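PDB 5Z87: EmGH1 from Erythrobacter marinus, which probably hydrolyses beta-glucosidic linkages, releasing sugar units from the ends of oligosaccharides as a glycoside hydrolase of family 3. Local coordinates for residues 139-144 against 403-408; 627-632 against 657-662; 329-334 against 352-357; 484-489 against 501-506; 671-676 against 705-710. One frame throughout, in Å; residues are numbered along the deposited sequence.

Contact 1. Residues 139-144 against 403-408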
# COMPACT_ATOMS: atom_id res chain seq x y z
N GLY A 139 -1.88 -34.61 -19.57
CA GLY A 139 -1.67 -34.71 -20.99
C GLY A 139 -2.14 -33.54 -21.83
O GLY A 139 -2.07 -33.63 -23.06
N ALA A 140 -2.61 -32.44 -21.24
CA ALA A 140 -3.03 -31.28 -22.03
C ALA A 140 -1.85 -30.36 -22.34
O ALA A 140 -0.85 -30.33 -21.60
CB ALA A 140 -4.13 -30.50 -21.31
N THR A 141 -1.97 -29.61 -23.44
CA THR A 141 -0.93 -28.67 -23.87
C THR A 141 -0.76 -27.53 -22.87
O THR A 141 -1.73 -26.82 -22.56
CB THR A 141 -1.28 -28.10 -25.24
OG1 THR A 141 -1.80 -29.14 -26.08
CG2 THR A 141 -0.04 -27.49 -25.90
N GLN A 142 0.47 -27.33 -22.40
CA GLN A 142 0.80 -26.30 -21.42
C GLN A 142 1.46 -25.12 -22.11
O GLN A 142 2.66 -25.14 -22.41
CB GLN A 142 1.71 -26.88 -20.34
CG GLN A 142 1.00 -27.89 -19.48
CD GLN A 142 -0.36 -27.39 -19.03
OE1 GLN A 142 -0.45 -26.52 -18.16
NE2 GLN A 142 -1.43 -27.93 -19.62
N PHE A 143 0.68 -24.07 -22.37
CA PHE A 143 1.19 -22.86 -22.98
C PHE A 143 2.02 -22.05 -21.98
O PHE A 143 2.10 -22.39 -20.79
CB PHE A 143 0.01 -22.10 -23.56
CG PHE A 143 -0.70 -22.84 -24.65
CD1 PHE A 143 -0.23 -22.82 -25.95
CD2 PHE A 143 -1.83 -23.60 -24.36
CE1 PHE A 143 -0.88 -23.52 -26.97
CE2 PHE A 143 -2.50 -24.30 -25.36
CZ PHE A 143 -2.03 -24.26 -26.67
N PRO A 144 2.70 -20.99 -22.43
CA PRO A 144 3.41 -20.14 -21.45
C PRO A 144 2.41 -19.57 -20.45
O PRO A 144 1.24 -19.35 -20.76
CB PRO A 144 4.04 -19.05 -22.31
CG PRO A 144 4.13 -19.63 -23.69
CD PRO A 144 2.93 -20.52 -23.81
N THR A 403 0.37 -31.86 -32.65
CA THR A 403 1.54 -31.20 -33.23
C THR A 403 1.25 -29.72 -33.49
O THR A 403 2.10 -28.86 -33.24
CB THR A 403 1.96 -31.93 -34.51
OG1 THR A 403 2.62 -33.15 -34.14
CG2 THR A 403 2.93 -31.08 -35.34
N GLU A 404 0.04 -29.41 -33.93
CA GLU A 404 -0.33 -28.01 -34.13
C GLU A 404 -0.37 -27.25 -32.80
O GLU A 404 0.06 -26.09 -32.73
CB GLU A 404 -1.68 -27.93 -34.84
CG GLU A 404 -2.38 -26.60 -34.73
CD GLU A 404 -3.73 -26.61 -35.42
OE1 GLU A 404 -3.90 -27.36 -36.42
OE2 GLU A 404 -4.64 -25.87 -34.97
N HIS A 405 -0.85 -27.89 -31.73
CA HIS A 405 -0.94 -27.19 -30.45
C HIS A 405 0.43 -27.04 -29.80
O HIS A 405 0.72 -26.00 -29.19
CB HIS A 405 -1.93 -27.90 -29.52
CG HIS A 405 -3.37 -27.73 -29.91
ND1 HIS A 405 -4.42 -28.20 -29.15
CD2 HIS A 405 -3.93 -27.12 -30.98
CE1 HIS A 405 -5.56 -27.89 -29.74
NE2 HIS A 405 -5.30 -27.23 -30.85
N LYS A 406 1.29 -28.05 -29.93
CA LYS A 406 2.66 -27.92 -29.43
C LYS A 406 3.41 -26.83 -30.19
O LYS A 406 4.17 -26.05 -29.60
CB LYS A 406 3.40 -29.25 -29.53
CG LYS A 406 2.91 -30.30 -28.55
CD LYS A 406 3.87 -31.49 -28.45
CE LYS A 406 3.86 -32.34 -29.73
NZ LYS A 406 4.45 -33.69 -29.51
N LEU A 407 3.18 -26.73 -31.51
CA LEU A 407 3.88 -25.71 -32.28
C LEU A 407 3.39 -24.31 -31.89
O LEU A 407 4.20 -23.38 -31.77
CB LEU A 407 3.71 -25.96 -33.77
CG LEU A 407 4.15 -24.80 -34.66
CD1 LEU A 407 5.65 -24.51 -34.51
CD2 LEU A 407 3.77 -25.06 -36.11
N LEU A 408 2.08 -24.16 -31.68
CA LEU A 408 1.58 -22.89 -31.17
C LEU A 408 2.24 -22.53 -29.84
O LEU A 408 2.68 -21.39 -29.65
CB LEU A 408 0.06 -22.94 -31.03
CG LEU A 408 -0.62 -21.68 -30.49
CD1 LEU A 408 -0.27 -20.47 -31.35
CD2 LEU A 408 -2.13 -21.87 -30.41
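Thr141 and Phe143, two residues apart in an irregular loop, meet His405 and Leu408 on the first turns of helix 403-416. Thr141 sends its two branches to different targets. With chi1 at -41° the methyl CG2 stands opposite the backbone N and reaches the helix backbone, 3.7 Å from His405 O, while OG1 lies beside the backbone N and approaches the methylene of His405, at 3.7 Å from CB. The two side chains cross at about a right angle, and OG1 lies near the plane of the imidazole, at its edge. No hydrogen bond joins them directly: Thr141 OG1 and His405 ND1 both bond to OE2 of Glu168, from helix 155-171, so a single carboxylate oxygen links loop and helix.

Phe143 comes in with its CE1 corner, which lies 3.7 Å from His405 O and 4.0 Å from Leu408 CG, both at a slant to the ring. Leu408 holds CG anti to its backbone N (chi1 179°), which leaves CG and CD2 equally near that same ring carbon. The methyl of Thr141 rests 3.9 Å above one face of the Phe143 ring, so the loop packs on itself as well as on the helix.

Helix 155-171 closes the surroundings through Val161 and Thr165 on Phe143, and Glu605 hydrogen-bonds to Gln142 N. Strand 126-129 of the parallel sheet precedes the loop, while helix 403-416 leads into strand 418-422 of the mixed sheet, which is consistent with a place at the junction between the barrel-like and C-terminal alpha/beta parts, the two-domain arrangement of family 3 glycoside hydrolases.

Contact 2. Residues 627-632 against 657-662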
# COMPACT_ATOMS: atom_id res chain seq x y z
N VAL A 627 4.71 -5.32 -16.88
CA VAL A 627 4.74 -4.70 -15.56
C VAL A 627 5.95 -3.78 -15.52
O VAL A 627 6.87 -3.88 -16.34
CB VAL A 627 4.84 -5.74 -14.43
CG1 VAL A 627 3.55 -6.51 -14.27
CG2 VAL A 627 6.03 -6.69 -14.70
N THR A 628 5.97 -2.91 -14.52
CA THR A 628 7.17 -2.17 -14.16
C THR A 628 7.98 -3.03 -13.20
O THR A 628 7.42 -3.69 -12.33
CB THR A 628 6.82 -0.83 -13.51
OG1 THR A 628 6.21 0.02 -14.48
CG2 THR A 628 8.08 -0.12 -12.97
N ILE A 629 9.30 -3.05 -13.38
CA ILE A 629 10.16 -3.75 -12.43
C ILE A 629 10.84 -2.71 -11.54
O ILE A 629 11.70 -1.96 -12.00
CB ILE A 629 11.21 -4.63 -13.14
CG1 ILE A 629 10.53 -5.67 -14.05
CG2 ILE A 629 12.08 -5.30 -12.09
CD1 ILE A 629 9.62 -6.65 -13.30
N VAL A 630 10.43 -2.64 -10.27
CA VAL A 630 11.05 -1.69 -9.35
C VAL A 630 12.40 -2.24 -8.91
O VAL A 630 12.68 -3.43 -9.01
CB VAL A 630 10.15 -1.41 -8.13
CG1 VAL A 630 8.80 -0.81 -8.58
CG2 VAL A 630 9.93 -2.68 -7.32
N ARG A 631 13.26 -1.34 -8.42
CA ARG A 631 14.59 -1.76 -7.99
C ARG A 631 14.52 -2.63 -6.74
O ARG A 631 15.29 -3.59 -6.59
CB ARG A 631 15.48 -0.54 -7.76
CG ARG A 631 16.07 -0.04 -9.03
CD ARG A 631 16.71 1.33 -8.94
NE ARG A 631 16.80 1.83 -10.31
CZ ARG A 631 17.76 1.49 -11.16
NH1 ARG A 631 18.74 0.69 -10.77
NH2 ARG A 631 17.73 1.96 -12.41
N ASN A 632 13.63 -2.31 -5.82
CA ASN A 632 13.54 -3.10 -4.61
C ASN A 632 12.14 -2.97 -4.05
O ASN A 632 11.42 -2.02 -4.35
CB ASN A 632 14.59 -2.69 -3.57
CG ASN A 632 14.33 -1.31 -2.99
OD1 ASN A 632 13.48 -1.12 -2.13
ND2 ASN A 632 15.10 -0.33 -3.46
N THR A 657 14.45 5.33 -9.76
CA THR A 657 13.94 4.95 -11.06
C THR A 657 13.60 3.47 -11.06
O THR A 657 14.12 2.70 -10.26
CB THR A 657 14.97 5.23 -12.16
OG1 THR A 657 16.16 4.47 -11.88
CG2 THR A 657 15.28 6.74 -12.24
N PRO A 658 12.71 3.03 -11.95
CA PRO A 658 12.49 1.60 -12.08
C PRO A 658 13.74 0.93 -12.62
O PRO A 658 14.57 1.56 -13.28
CB PRO A 658 11.31 1.51 -13.06
CG PRO A 658 11.28 2.84 -13.75
CD PRO A 658 11.80 3.83 -12.79
N LEU A 659 13.90 -0.35 -12.29
CA LEU A 659 14.98 -1.12 -12.89
C LEU A 659 14.74 -1.30 -14.39
O LEU A 659 15.63 -1.06 -15.21
CB LEU A 659 15.10 -2.47 -12.18
CG LEU A 659 16.30 -3.32 -12.62
CD1 LEU A 659 17.64 -2.60 -12.37
CD2 LEU A 659 16.30 -4.68 -11.94
N TYR A 660 13.52 -1.68 -14.76
CA TYR A 660 13.06 -1.68 -16.14
C TYR A 660 11.66 -1.08 -16.17
O TYR A 660 10.81 -1.46 -15.34
CB TYR A 660 13.04 -3.10 -16.75
CG TYR A 660 14.31 -3.91 -16.57
CD1 TYR A 660 15.43 -3.70 -17.36
CD2 TYR A 660 14.37 -4.91 -15.61
CE1 TYR A 660 16.59 -4.46 -17.19
CE2 TYR A 660 15.52 -5.68 -15.43
CZ TYR A 660 16.62 -5.45 -16.23
OH TYR A 660 17.74 -6.22 -16.05
N PRO A 661 11.36 -0.17 -17.08
CA PRO A 661 10.03 0.43 -17.12
C PRO A 661 9.03 -0.47 -17.84
O PRO A 661 9.39 -1.35 -18.62
CB PRO A 661 10.25 1.73 -17.90
CG PRO A 661 11.39 1.40 -18.82
CD PRO A 661 12.29 0.46 -18.04
N PHE A 662 7.76 -0.23 -17.54
CA PHE A 662 6.68 -0.88 -18.27
C PHE A 662 6.89 -0.73 -19.78
O PHE A 662 7.20 0.35 -20.27
CB PHE A 662 5.32 -0.29 -17.87
CG PHE A 662 4.16 -0.81 -18.71
CD1 PHE A 662 3.48 -1.97 -18.34
CD2 PHE A 662 3.77 -0.15 -19.87
CE1 PHE A 662 2.44 -2.45 -19.11
CE2 PHE A 662 2.72 -0.63 -20.63
CZ PHE A 662 2.05 -1.78 -20.25
O HOH W 1 7.69 2.42 -15.50
O HOH W 2 12.41 1.47 -8.67
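Arg631 reaches across to Thr657 and Pro658 with a guanidinium that grips several oxygens at once. NE donates to Thr657 O at 2.8 Å, near the guanidinium plane but 50° above the plane of the carbonyl. Weaker bonds run from NE and NH2 to Thr657 OG1, and from NH2 to Pro658 O. The chain is extended from CG to NE and lies alongside Thr657, pointing the same way, while Leu659 crosses it and sets CD1 over one guanidinium face, 3.8 Å from NH1. A water that accepts from Arg631 N and donates to Thr657 O ties the base of the arginine to the same carbonyl.

Next to this lies the backbone pairing. Ile629 N donates to Tyr660 O at 2.9 Å, almost straight along the C=O axis. In return, Ile629 O takes two weak bonds, from Leu659 N and from Tyr660 N at 3.3 Å. The CB of Ile629 meets the edge of the Tyr660 ring, 4.0 Å from CD2, and the methyl CG2 of Thr628 rests on Pro658 CB at 3.6 Å. Thr628 OG1 receives a weak bond from Phe662 N and a sounder one from a water, which itself accepts weakly from Phe662 N.

Further out, Asp655 hydrogen-bonds to Thr657 OG1 and makes a long, weak ion pair with Arg631 NH2. Helix 588-593 supports Leu659 and Tyr660 through Ala591, and Gln421 bonds to the tyrosine hydroxyl. Two residues, Leu659 and Tyr660, thus stand opposite the single Ile629 of an antiparallel hydrogen-bonded pair: the arrangement is a classic beta bulge, here joining two irregular segments.

Contact 3. Residues 329-334 against 352-357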
# COMPACT_ATOMS: atom_id res chain seq x y z
N SER A 329 -23.66 -16.18 10.97
CA SER A 329 -23.73 -17.63 10.95
C SER A 329 -23.57 -18.09 9.51
O SER A 329 -23.59 -17.28 8.58
CB SER A 329 -25.07 -18.12 11.52
OG SER A 329 -26.13 -17.55 10.77
N GLU A 330 -23.47 -19.40 9.33
CA GLU A 330 -23.42 -19.95 7.98
C GLU A 330 -24.72 -19.72 7.23
O GLU A 330 -24.71 -19.36 6.05
CB GLU A 330 -23.07 -21.43 8.04
CG GLU A 330 -21.78 -21.70 8.77
CD GLU A 330 -21.33 -23.14 8.61
OE1 GLU A 330 -22.19 -24.04 8.72
OE2 GLU A 330 -20.12 -23.37 8.37
N ALA A 331 -25.86 -19.88 7.91
CA ALA A 331 -27.15 -19.57 7.28
C ALA A 331 -27.23 -18.11 6.86
O ALA A 331 -27.74 -17.80 5.77
CB ALA A 331 -28.30 -19.89 8.23
N GLU A 332 -26.76 -17.19 7.72
CA GLU A 332 -26.74 -15.78 7.32
C GLU A 332 -25.78 -15.54 6.17
O GLU A 332 -26.03 -14.68 5.32
CB GLU A 332 -26.38 -14.87 8.51
CG GLU A 332 -26.32 -13.40 8.07
CD GLU A 332 -26.27 -12.38 9.22
OE1 GLU A 332 -25.52 -12.57 10.20
OE2 GLU A 332 -26.99 -11.35 9.11
N ALA A 333 -24.68 -16.30 6.09
CA ALA A 333 -23.73 -16.14 4.99
C ALA A 333 -24.37 -16.54 3.66
O ALA A 333 -24.25 -15.82 2.66
CB ALA A 333 -22.47 -16.97 5.24
N ALA A 334 -25.04 -17.69 3.63
CA ALA A 334 -25.76 -18.11 2.43
C ALA A 334 -26.72 -17.02 1.97
O ALA A 334 -26.77 -16.68 0.78
CB ALA A 334 -26.49 -19.43 2.69
N TYR A 352 -24.94 -23.06 0.70
CA TYR A 352 -26.14 -23.01 -0.14
C TYR A 352 -27.01 -24.25 -0.00
O TYR A 352 -28.16 -24.23 -0.45
CB TYR A 352 -25.78 -22.82 -1.61
CG TYR A 352 -25.64 -21.38 -2.02
CD1 TYR A 352 -25.50 -20.37 -1.07
CD2 TYR A 352 -25.64 -21.02 -3.37
CE1 TYR A 352 -25.37 -19.02 -1.45
CE2 TYR A 352 -25.50 -19.68 -3.76
CZ TYR A 352 -25.37 -18.69 -2.80
OH TYR A 352 -25.24 -17.38 -3.18
N LEU A 353 -26.51 -25.33 0.61
CA LEU A 353 -27.35 -26.48 0.88
C LEU A 353 -28.47 -26.14 1.85
O LEU A 353 -29.48 -26.85 1.90
CB LEU A 353 -26.52 -27.65 1.40
CG LEU A 353 -25.80 -28.53 0.36
CD1 LEU A 353 -24.95 -27.74 -0.60
CD2 LEU A 353 -24.95 -29.61 1.01
N MET A 354 -28.34 -25.05 2.61
CA MET A 354 -29.38 -24.59 3.52
C MET A 354 -30.47 -23.79 2.82
O MET A 354 -31.48 -23.47 3.46
CB MET A 354 -28.79 -23.72 4.64
CG MET A 354 -27.76 -24.42 5.53
SD MET A 354 -26.94 -23.26 6.67
CE MET A 354 -25.67 -24.32 7.36
N LEU A 355 -30.29 -23.43 1.55
CA LEU A 355 -31.25 -22.53 0.90
C LEU A 355 -32.68 -23.06 0.88
O LEU A 355 -33.60 -22.28 1.18
CB LEU A 355 -30.76 -22.21 -0.52
CG LEU A 355 -29.49 -21.37 -0.65
CD1 LEU A 355 -29.24 -21.08 -2.13
CD2 LEU A 355 -29.61 -20.08 0.14
N PRO A 356 -32.95 -24.33 0.54
CA PRO A 356 -34.36 -24.79 0.55
C PRO A 356 -35.01 -24.68 1.92
O PRO A 356 -36.12 -24.14 2.04
CB PRO A 356 -34.28 -26.24 0.06
CG PRO A 356 -32.98 -26.33 -0.68
CD PRO A 356 -32.05 -25.39 0.04
N GLN A 357 -34.35 -25.16 2.97
CA GLN A 357 -34.95 -25.06 4.29
C GLN A 357 -35.11 -23.61 4.74
O GLN A 357 -36.06 -23.30 5.47
CB GLN A 357 -34.13 -25.85 5.32
CG GLN A 357 -34.94 -26.25 6.56
CD GLN A 357 -36.34 -26.75 6.22
OE1 GLN A 357 -36.51 -27.75 5.51
NE2 GLN A 357 -37.36 -26.04 6.71
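Met354 packs against Glu330 and Ala331 where helix 330-340 begins, in the barrel-like N-terminal domain of this family 3 glycosidase. The helix opens with a true N-cap: Ser329 OG accepts from Glu332 N at 3.1 Å. On the other side, residues 352-353 end a short 3-10 segment from which the chain passes toward helix 355-360, so the contact sets the start of one helix against the approach to another.

The methionine is the chain to follow. Its CB points at the opposite helix, and CG, placed beside the backbone N (chi1 -61°), launches an extended chain, with chi2 at 172° carrying SD straight outward. The sulfur arrives above the first turn, 3.7 Å from Ala331 CA and 4.0 Å from Ala331 CB, lying on backbone as much as on side chain. Beyond it CE continues to Glu330, crossing that side chain obliquely, 3.9 Å from CB and 3.7 Å from OE1. The methyl thus lies against the glutamate's stem and one carboxylate oxygen, while OE2, the other, is held in a salt bridge by Arg318.

One turn further along, Ala334 sets its methyl against two larger partners, Tyr352 CD1 and Leu355 CD2, and Leu355 also lays CD1 over a face of the tyrosine ring. Leu338, a turn on along helix 330-340, packs on both of these residues and continues the apolar seam. The hydroxyl of Tyr352 is hydrogen-bonded to Val342 O, which fixes the far end of the ring; nearer the helix, its CE1 lies 3.5 Å from Ala334 O.

Contact 4. Residues 484-489 against 501-506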
# COMPACT_ATOMS: atom_id res chain seq x y z
N ALA A 484 20.44 -24.89 -5.63
CA ALA A 484 19.02 -25.21 -5.51
C ALA A 484 18.29 -24.02 -4.89
O ALA A 484 18.84 -23.31 -4.05
CB ALA A 484 18.80 -26.46 -4.64
N ILE A 485 17.04 -23.82 -5.32
CA ILE A 485 16.16 -22.82 -4.72
C ILE A 485 15.44 -23.47 -3.54
O ILE A 485 15.55 -23.02 -2.39
CB ILE A 485 15.17 -22.26 -5.76
CG1 ILE A 485 15.92 -21.42 -6.80
CG2 ILE A 485 14.07 -21.46 -5.07
CD1 ILE A 485 15.08 -21.03 -8.00
N THR A 486 14.73 -24.55 -3.83
CA THR A 486 14.03 -25.31 -2.81
C THR A 486 14.68 -26.67 -2.65
O THR A 486 15.18 -27.25 -3.62
CB THR A 486 12.55 -25.44 -3.17
OG1 THR A 486 12.42 -25.60 -4.59
CG2 THR A 486 11.82 -24.17 -2.75
N ALA A 487 14.70 -27.17 -1.42
CA ALA A 487 15.37 -28.43 -1.14
C ALA A 487 14.58 -29.60 -1.72
O ALA A 487 13.35 -29.63 -1.66
CB ALA A 487 15.57 -28.62 0.36
N GLY A 488 15.30 -30.55 -2.30
CA GLY A 488 14.69 -31.66 -3.00
C GLY A 488 14.26 -31.36 -4.41
O GLY A 488 13.74 -32.26 -5.09
N ASP A 489 14.43 -30.13 -4.88
CA ASP A 489 14.10 -29.75 -6.25
C ASP A 489 15.41 -29.47 -6.98
O ASP A 489 15.82 -28.32 -7.18
CB ASP A 489 13.11 -28.54 -6.28
CG ASP A 489 11.75 -28.88 -5.67
OD1 ASP A 489 11.18 -29.95 -6.00
OD2 ASP A 489 11.24 -28.08 -4.85
N ASP A 501 4.27 -32.64 0.82
CA ASP A 501 5.52 -32.26 1.47
C ASP A 501 5.66 -30.75 1.35
O ASP A 501 5.87 -30.22 0.25
CB ASP A 501 6.71 -32.97 0.83
CG ASP A 501 6.90 -34.39 1.35
OD1 ASP A 501 6.01 -35.23 1.10
OD2 ASP A 501 7.93 -34.65 2.00
N GLU A 502 5.50 -30.05 2.47
CA GLU A 502 5.66 -28.60 2.46
C GLU A 502 7.06 -28.24 1.98
O GLU A 502 8.04 -28.90 2.33
CB GLU A 502 5.42 -28.03 3.85
CG GLU A 502 3.97 -28.07 4.29
CD GLU A 502 3.83 -28.44 5.75
OE1 GLU A 502 4.78 -28.19 6.52
OE2 GLU A 502 2.77 -28.99 6.14
N SER A 503 7.14 -27.20 1.16
CA SER A 503 8.40 -26.83 0.56
C SER A 503 9.31 -26.18 1.61
O SER A 503 8.86 -25.41 2.46
CB SER A 503 8.15 -25.88 -0.61
OG SER A 503 9.35 -25.37 -1.13
N VAL A 504 10.60 -26.53 1.55
CA VAL A 504 11.62 -25.95 2.42
C VAL A 504 12.71 -25.32 1.56
O VAL A 504 13.00 -25.77 0.45
CB VAL A 504 12.22 -27.00 3.39
CG1 VAL A 504 11.11 -27.84 4.00
CG2 VAL A 504 13.18 -27.89 2.69
N GLN A 505 13.31 -24.24 2.06
CA GLN A 505 14.33 -23.55 1.29
C GLN A 505 15.61 -24.38 1.22
O GLN A 505 15.94 -25.12 2.14
CB GLN A 505 14.62 -22.18 1.89
CG GLN A 505 15.38 -21.25 0.96
CD GLN A 505 15.58 -19.88 1.56
OE1 GLN A 505 14.98 -19.55 2.58
NE2 GLN A 505 16.42 -19.06 0.93
N ALA A 506 16.33 -24.25 0.11
CA ALA A 506 17.53 -25.05 -0.08
C ALA A 506 18.61 -24.66 0.93
O ALA A 506 18.68 -23.52 1.39
CB ALA A 506 18.07 -24.89 -1.49
O HOH W 3 17.00 -20.73 -2.01
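Thr486 turns its methyl CG2 to Ser503 because chi1, at 37°, sets OG1 in the crowded position between backbone N and carbonyl carbon and leaves CG2 opposite that carbon. Ser503 answers with OG anti to its own backbone N (chi1 173°), and the two atoms meet at 3.2 Å. The setting is a type II beta turn, Thr486 to Asp489, with Gly488 at its third position, where positive phi suits glycine. Thr486 OG1 donates to Asp489 OD2 at 2.8 Å, on the lone pair facing away from the other carboxylate oxygen, and also bonds to Asn535 ND2. A valine in its place would probably leave Asp489 without this donor and Asn535 without its partner, loosening the turn.

Two backbone bonds flank Thr486 and join the segments: Ala487 N donates to Val504 O at 2.9 Å, fairly straight, and Ala506 N donates to Ile485 O. Beside them the methyl of Ala487 presses on Val504 CG2 at 3.4 Å, closer than carbons usually sit, while the methyls of Ala484 and Ala506 touch at 3.6 Å. Phe653 of the second subunit packs on Thr486, Ser503 and Gln505, placing this corner of the C-terminal alpha/beta domain at the dimer interface. Ile485 O carries a second bond besides that of Ala506 N: a water donates to it at 2.7 Å and accepts weakly from Gln505 NE2.

Contact 5. Residues 671-676 against 705-710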
# COMPACT_ATOMS: atom_id res chain seq x y z
N PHE A 671 15.40 0.18 -33.71
CA PHE A 671 14.20 0.80 -34.26
C PHE A 671 14.23 2.30 -34.00
O PHE A 671 14.51 2.75 -32.88
CB PHE A 671 12.94 0.17 -33.64
CG PHE A 671 12.83 -1.33 -33.89
CD1 PHE A 671 12.34 -1.81 -35.10
CD2 PHE A 671 13.22 -2.24 -32.92
CE1 PHE A 671 12.24 -3.18 -35.34
CE2 PHE A 671 13.13 -3.60 -33.15
CZ PHE A 671 12.63 -4.08 -34.36
N GLY A 672 13.92 3.09 -35.03
CA GLY A 672 13.87 4.53 -34.93
C GLY A 672 12.45 5.03 -35.09
O GLY A 672 11.78 4.72 -36.08
N TYR A 673 12.00 5.81 -34.11
CA TYR A 673 10.61 6.21 -33.99
C TYR A 673 10.45 7.67 -34.36
O TYR A 673 11.21 8.52 -33.87
CB TYR A 673 10.10 6.00 -32.56
CG TYR A 673 9.74 4.58 -32.24
CD1 TYR A 673 10.72 3.59 -32.14
CD2 TYR A 673 8.42 4.22 -32.00
CE1 TYR A 673 10.38 2.28 -31.84
CE2 TYR A 673 8.08 2.92 -31.70
CZ TYR A 673 9.05 1.96 -31.63
OH TYR A 673 8.67 0.68 -31.33
N GLY A 674 9.44 7.97 -35.17
CA GLY A 674 8.99 9.34 -35.29
C GLY A 674 8.05 9.71 -34.16
O GLY A 674 7.69 8.89 -33.32
N ALA A 675 7.68 10.99 -34.13
CA ALA A 675 6.72 11.50 -33.15
C ALA A 675 5.31 11.11 -33.56
O ALA A 675 5.03 10.95 -34.75
CB ALA A 675 6.82 13.03 -33.03
N PRO A 676 4.39 10.96 -32.60
CA PRO A 676 2.99 10.74 -32.98
C PRO A 676 2.45 11.95 -33.71
O PRO A 676 2.76 13.09 -33.36
CB PRO A 676 2.29 10.51 -31.63
CG PRO A 676 3.18 11.22 -30.62
CD PRO A 676 4.58 10.97 -31.14
N ASP A 705 9.01 -5.06 -33.11
CA ASP A 705 8.92 -4.12 -32.00
C ASP A 705 7.45 -3.89 -31.69
O ASP A 705 6.58 -4.07 -32.56
CB ASP A 705 9.64 -2.79 -32.32
CG ASP A 705 10.12 -2.05 -31.07
OD1 ASP A 705 10.12 -2.65 -29.98
OD2 ASP A 705 10.50 -0.87 -31.19
N VAL A 706 7.16 -3.49 -30.46
CA VAL A 706 5.81 -3.14 -30.05
C VAL A 706 5.72 -1.63 -29.95
O VAL A 706 6.26 -1.02 -29.02
CB VAL A 706 5.42 -3.81 -28.72
CG1 VAL A 706 3.99 -3.44 -28.36
CG2 VAL A 706 5.58 -5.33 -28.84
N VAL A 707 5.04 -1.02 -30.93
CA VAL A 707 4.77 0.41 -30.92
C VAL A 707 3.69 0.70 -29.88
O VAL A 707 2.64 0.05 -29.87
CB VAL A 707 4.33 0.85 -32.32
CG1 VAL A 707 3.84 2.28 -32.34
CG2 VAL A 707 5.47 0.65 -33.30
N GLN A 708 3.94 1.67 -28.98
CA GLN A 708 3.09 1.89 -27.81
C GLN A 708 2.56 3.31 -27.78
O GLN A 708 3.33 4.28 -27.91
CB GLN A 708 3.86 1.56 -26.52
CG GLN A 708 4.33 0.11 -26.48
CD GLN A 708 5.32 -0.19 -25.37
OE1 GLN A 708 5.27 0.38 -24.26
NE2 GLN A 708 6.25 -1.08 -25.66
N LEU A 709 1.25 3.45 -27.58
CA LEU A 709 0.57 4.74 -27.53
C LEU A 709 0.06 5.00 -26.11
O LEU A 709 -0.49 4.11 -25.46
CB LEU A 709 -0.59 4.77 -28.52
CG LEU A 709 -1.29 6.12 -28.77
CD1 LEU A 709 -0.45 7.02 -29.66
CD2 LEU A 709 -2.66 5.90 -29.39
N TYR A 710 0.26 6.23 -25.62
CA TYR A 710 -0.15 6.66 -24.29
C TYR A 710 -0.77 8.04 -24.38
O TYR A 710 -0.53 8.80 -25.32
CB TYR A 710 1.04 6.74 -23.31
CG TYR A 710 1.83 5.47 -23.11
CD1 TYR A 710 2.78 5.07 -24.05
CD2 TYR A 710 1.66 4.69 -21.97
CE1 TYR A 710 3.53 3.89 -23.85
CE2 TYR A 710 2.40 3.52 -21.76
CZ TYR A 710 3.34 3.13 -22.72
OH TYR A 710 4.07 1.98 -22.53
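Strands 671-673 and 705-710 run almost the same way, their axes 13° apart and 9.8 Å from each other at closest approach, a spacing that belongs to facing sheets rather than to paired strands. Side chains therefore bridge the gap. Asp705 slides past Phe671 in the opposite direction and lays its methylene over the centre of the ring: CB lies 3.6 Å from the ring centroid, a CH-pi contact within 8° of the ring normal. The carboxylate follows in a nearly stacked pose, its plane 22° from that of the ring.

The same carboxylate meets Tyr673 nearly at right angles, the tyrosine OH donating to Asp705 OD2. The modelled separation of 2.4 Å is very short, and its exact value is doubtful. OD2 lies near the plane of the tyrosine ring, at its edge. On the other flank Val707 CG2, anti to its own carbonyl carbon, touches Tyr673 CE2 at 3.8 Å. Asp705 OD1 has its own partner, a salt bridge from Lys624. With a serine at Phe671, the methylene of Asp705 would probably lose the aromatic surface it rests on, leaving a gap beside it.

The contact spans the fibronectin type III-like sandwich: strand 671-678 hydrogen-bonds to strand 689-697, whose Val695 touches Phe671, Tyr673 and Val707, whereas strand 703-713 pairs with strands 724-733 and 764-771 in the facing sheet, and Val707 also packs on strand 738-745.

In chain order contact 1 opens first and its long loop encloses contact 3; contacts 4, 2 and 5 then follow in series. Contact 3 belongs to the barrel-like N-terminal domain, contacts 4 and 2 to the C-terminal alpha/beta domain, and contact 5 to the fibronectin-like sandwich, while contact 1 probably lies where the first two meet. The spread is wide: the centres of contacts 3 and 5 lie about 56 Å apart, on opposite sides of the chain's centre. Contacts 2 and 5 are about 20 Å apart between centres and alone touch, Phe662 CD2 lying 3.4 Å from Tyr710 OH. That meeting brings the alpha/beta domain against the sandwich.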